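Local coordinates for protein (l-alanine dehydrogenase) (Phormidium lapideum, PDB 1PJC) that catalyses the reversible, NAD-dependent oxidative deamination of L-alanine to pyruvate and ammonia, at residues 63-68 with 78-83. Residues are numbered along the deposited sequence; the frame is centred on the assembly and turned at random.
Sequences DAWSRE and PAEYDL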
ATOM      1  N   ASP A  63      -7.810 -53.186  -3.825  1.00 25.62           N
ATOM      2  CA  ASP A  63      -7.092 -52.944  -5.086  1.00 45.18           C
ATOM      3  C   ASP A  63      -6.112 -51.801  -4.981  1.00 51.41           C
ATOM      4  O   ASP A  63      -5.098 -51.772  -5.681  1.00 42.41           O
ATOM      5  CB  ASP A  63      -8.079 -52.628  -6.208  1.00 39.58           C
ATOM      6  CG  ASP A  63      -9.035 -53.738  -6.462  1.00100.00           C
ATOM      7  OD1 ASP A  63      -8.578 -54.881  -6.738  1.00 47.08           O
ATOM      8  OD2 ASP A  63     -10.246 -53.450  -6.453  1.00 52.83           O
ATOM      9  N   ALA A  64      -6.443 -50.830  -4.136  1.00 42.69           N
ATOM     10  CA  ALA A  64      -5.598 -49.675  -3.953  1.00 25.95           C
ATOM     11  C   ALA A  64      -4.494 -49.948  -2.949  1.00 43.89           C
ATOM     12  O   ALA A  64      -3.347 -49.478  -3.133  1.00 33.77           O
ATOM     13  CB  ALA A  64      -6.434 -48.483  -3.536  1.00 37.45           C
ATOM     14  N   TRP A  65      -4.812 -50.739  -1.908  1.00 28.50           N
ATOM     15  CA  TRP A  65      -3.826 -51.063  -0.884  1.00 32.51           C
ATOM     16  C   TRP A  65      -2.776 -52.084  -1.306  1.00 35.48           C
ATOM     17  O   TRP A  65      -1.722 -52.230  -0.660  1.00 42.00           O
ATOM     18  CB  TRP A  65      -4.517 -51.593   0.299  1.00 28.58           C
ATOM     19  CG  TRP A  65      -4.812 -50.601   1.243  1.00 38.55           C
ATOM     20  CD1 TRP A  65      -6.036 -50.039   1.467  1.00 32.45           C
ATOM     21  CD2 TRP A  65      -3.912 -50.021   2.214  1.00 23.73           C
ATOM     22  NE1 TRP A  65      -5.963 -49.164   2.519  1.00 35.10           N
ATOM     23  CE2 TRP A  65      -4.665 -49.111   2.974  1.00 21.14           C
ATOM     24  CE3 TRP A  65      -2.539 -50.161   2.483  1.00 21.95           C
ATOM     25  CZ2 TRP A  65      -4.111 -48.377   4.024  1.00 26.04           C
ATOM     26  CZ3 TRP A  65      -1.990 -49.417   3.505  1.00 25.83           C
ATOM     27  CH2 TRP A  65      -2.780 -48.539   4.272  1.00 27.22           C
ATOM     28  N   SER A  66      -3.088 -52.805  -2.370  1.00 31.97           N
ATOM     29  CA  SER A  66      -2.238 -53.877  -2.881  1.00 49.33           C
ATOM     30  C   SER A  66      -1.002 -53.444  -3.660  1.00 49.24           C
ATOM     31  O   SER A  66      -0.309 -54.278  -4.245  1.00 74.36           O
ATOM     32  CB  SER A  66      -3.086 -54.771  -3.767  1.00 58.18           C
ATOM     33  OG  SER A  66      -4.279 -54.087  -4.153  1.00 80.38           O
ATOM     34  N   ARG A  67      -0.710 -52.158  -3.656  1.00 44.70           N
ATOM     35  CA  ARG A  67       0.418 -51.661  -4.425  1.00 33.07           C
ATOM     36  C   ARG A  67       1.688 -51.548  -3.654  1.00 33.98           C
ATOM     37  O   ARG A  67       1.687 -51.586  -2.424  1.00 43.64           O
ATOM     38  CB  ARG A  67       0.062 -50.349  -5.088  1.00 40.86           C
ATOM     39  CG  ARG A  67      -1.289 -50.390  -5.765  1.00 29.64           C
ATOM     40  CD  ARG A  67      -1.304 -51.461  -6.815  1.00 43.01           C
ATOM     41  NE  ARG A  67      -2.658 -51.766  -7.244  1.00 40.74           N
ATOM     42  CZ  ARG A  67      -2.967 -52.402  -8.372  1.00 75.66           C
ATOM     43  NH1 ARG A  67      -2.009 -52.800  -9.198  1.00 55.71           N
ATOM     44  NH2 ARG A  67      -4.244 -52.625  -8.682  1.00 48.45           N
ATOM     45  N   GLU A  68       2.789 -51.419  -4.387  1.00 32.12           N
ATOM     46  CA  GLU A  68       4.119 -51.350  -3.794  1.00 41.58           C
ATOM     47  C   GLU A  68       4.299 -50.110  -3.008  1.00 37.14           C
ATOM     48  O   GLU A  68       5.188 -50.032  -2.162  1.00 42.82           O
ATOM     49  CB  GLU A  68       5.183 -51.418  -4.869  1.00 35.79           C
ATOM     50  CG  GLU A  68       4.735 -52.154  -6.074  1.00 66.54           C
ATOM     51  CD  GLU A  68       5.722 -52.024  -7.168  1.00 92.58           C
ATOM     52  OE1 GLU A  68       5.320 -52.058  -8.347  1.00 98.91           O
ATOM     53  OE2 GLU A  68       6.914 -51.772  -6.839  1.00 74.71           O
ATOM     54  N   PRO A  78      -7.760 -49.546  11.946  1.00 35.32           N
ATOM     55  CA  PRO A  78      -7.929 -50.973  12.180  1.00 26.60           C
ATOM     56  C   PRO A  78      -8.690 -51.670  11.007  1.00 34.51           C
ATOM     57  O   PRO A  78      -8.266 -52.727  10.518  1.00 57.87           O
ATOM     58  CB  PRO A  78      -8.740 -51.012  13.480  1.00 25.29           C
ATOM     59  CG  PRO A  78      -8.292 -49.797  14.223  1.00 24.35           C
ATOM     60  CD  PRO A  78      -8.092 -48.749  13.138  1.00 34.11           C
ATOM     61  N   ALA A  79      -9.743 -51.017  10.507  1.00 32.82           N
ATOM     62  CA  ALA A  79     -10.518 -51.541   9.358  1.00 27.38           C
ATOM     63  C   ALA A  79      -9.681 -51.835   8.140  1.00 33.19           C
ATOM     64  O   ALA A  79     -10.107 -52.596   7.275  1.00 65.87           O
ATOM     65  CB  ALA A  79     -11.664 -50.617   9.001  1.00 38.48           C
ATOM     66  N   GLU A  80      -8.457 -51.292   8.092  1.00 33.44           N
ATOM     67  CA  GLU A  80      -7.547 -51.506   6.946  1.00 43.76           C
ATOM     68  C   GLU A  80      -6.304 -52.287   7.302  1.00 30.44           C
ATOM     69  O   GLU A  80      -5.387 -52.413   6.473  1.00 38.16           O
ATOM     70  CB  GLU A  80      -7.077 -50.157   6.329  1.00 30.98           C
ATOM     71  CG  GLU A  80      -7.977 -48.989   6.557  1.00 47.01           C
ATOM     72  CD  GLU A  80      -7.370 -47.700   6.061  1.00 45.93           C
ATOM     73  OE1 GLU A  80      -7.454 -47.410   4.837  1.00 35.59           O
ATOM     74  OE2 GLU A  80      -6.759 -47.011   6.874  1.00 36.84           O
ATOM     75  N   TYR A  81      -6.197 -52.719   8.547  1.00 50.25           N
ATOM     76  CA  TYR A  81      -5.006 -53.433   8.956  1.00 32.85           C
ATOM     77  C   TYR A  81      -4.733 -54.671   8.090  1.00 34.69           C
ATOM     78  O   TYR A  81      -3.588 -54.983   7.772  1.00 48.16           O
ATOM     79  CB  TYR A  81      -5.131 -53.837  10.389  1.00 28.02           C
ATOM     80  CG  TYR A  81      -4.856 -52.728  11.347  1.00 40.26           C
ATOM     81  CD1 TYR A  81      -4.622 -51.423  10.906  1.00 38.83           C
ATOM     82  CD2 TYR A  81      -4.825 -52.974  12.696  1.00 52.58           C
ATOM     83  CE1 TYR A  81      -4.352 -50.423  11.804  1.00 40.73           C
ATOM     84  CE2 TYR A  81      -4.586 -51.984  13.598  1.00 47.28           C
ATOM     85  CZ  TYR A  81      -4.354 -50.725  13.176  1.00 55.40           C
ATOM     86  OH  TYR A  81      -4.110 -49.787  14.157  1.00 38.89           O
ATOM     87  N   ASP A  82      -5.801 -55.356   7.702  1.00 39.79           N
ATOM     88  CA  ASP A  82      -5.691 -56.549   6.884  1.00 36.49           C
ATOM     89  C   ASP A  82      -5.324 -56.303   5.430  1.00 69.41           C
ATOM     90  O   ASP A  82      -4.915 -57.230   4.726  1.00 55.82           O
ATOM     91  CB  ASP A  82      -6.971 -57.365   6.983  1.00 73.25           C
ATOM     92  CG  ASP A  82      -6.925 -58.384   8.130  1.00100.00           C
ATOM     93  OD1 ASP A  82      -7.179 -57.988   9.301  1.00100.00           O
ATOM     94  OD2 ASP A  82      -6.598 -59.573   7.866  1.00100.00           O
ATOM     95  N   LEU A  83      -5.451 -55.048   4.992  1.00 57.12           N
ATOM     96  CA  LEU A  83      -5.145 -54.655   3.603  1.00 26.45           C
ATOM     97  C   LEU A  83      -3.645 -54.408   3.370  1.00 29.53           C
ATOM     98  O   LEU A  83      -3.159 -54.476   2.250  1.00 42.82           O
ATOM     99  CB  LEU A  83      -5.929 -53.401   3.242  1.00 35.87           C
ATOM    100  CG  LEU A  83      -7.353 -53.541   2.712  1.00 38.57           C
ATOM    101  CD1 LEU A  83      -7.817 -54.922   2.781  1.00 56.55           C
ATOM    102  CD2 LEU A  83      -8.326 -52.612   3.415  1.00 36.69           C
TER
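The indole of Trp-65 meets segment 78-83 with one face and one edge. Over that face lies Leu-83, whose CB sits 3.9 Å from the centroid of the five-membered ring and 23° off its normal, a CH-pi contact displaced toward the rim of the indole. Between these two side chains the nearest atoms are Leu-83 CB and Trp-65 CG, 3.6 Å apart, and the leucine branch runs on past the pyrrole edge, with CD2 4.0 Å from Trp-65 CD1. At the nitrogen edge, Trp-65 NE1 donates to Glu-80 OE1 at 3.3 Å. The bond is long and bent (143° at the hydrogen): the oxygen lies almost in the indole plane, and the N-H meets OE1 from above the carboxylate plane; the two planes are almost perpendicular. The same oxygen rests 3.6 Å from Trp-65 CZ2. The Glu-80 chain is extended beyond CG (chi2 174°), which carries the carboxylate out to the indole edge, while its other oxygen, OE2, accepts the backbone N-H of Leu-77; engaging both oxygens should limit rotation of the carboxylate. Trp-65 also packs on Pro-6 and Lys-72. Trp-65 is the last residue of helix 61-65, and its indole packs the end of that helix against the loop between strands 69-71 and 89-92: peripheral packing between neighbouring connections of the mostly parallel, Rossmann-like sheet in the N-terminal domain of the alanine dehydrogenase/PNT family.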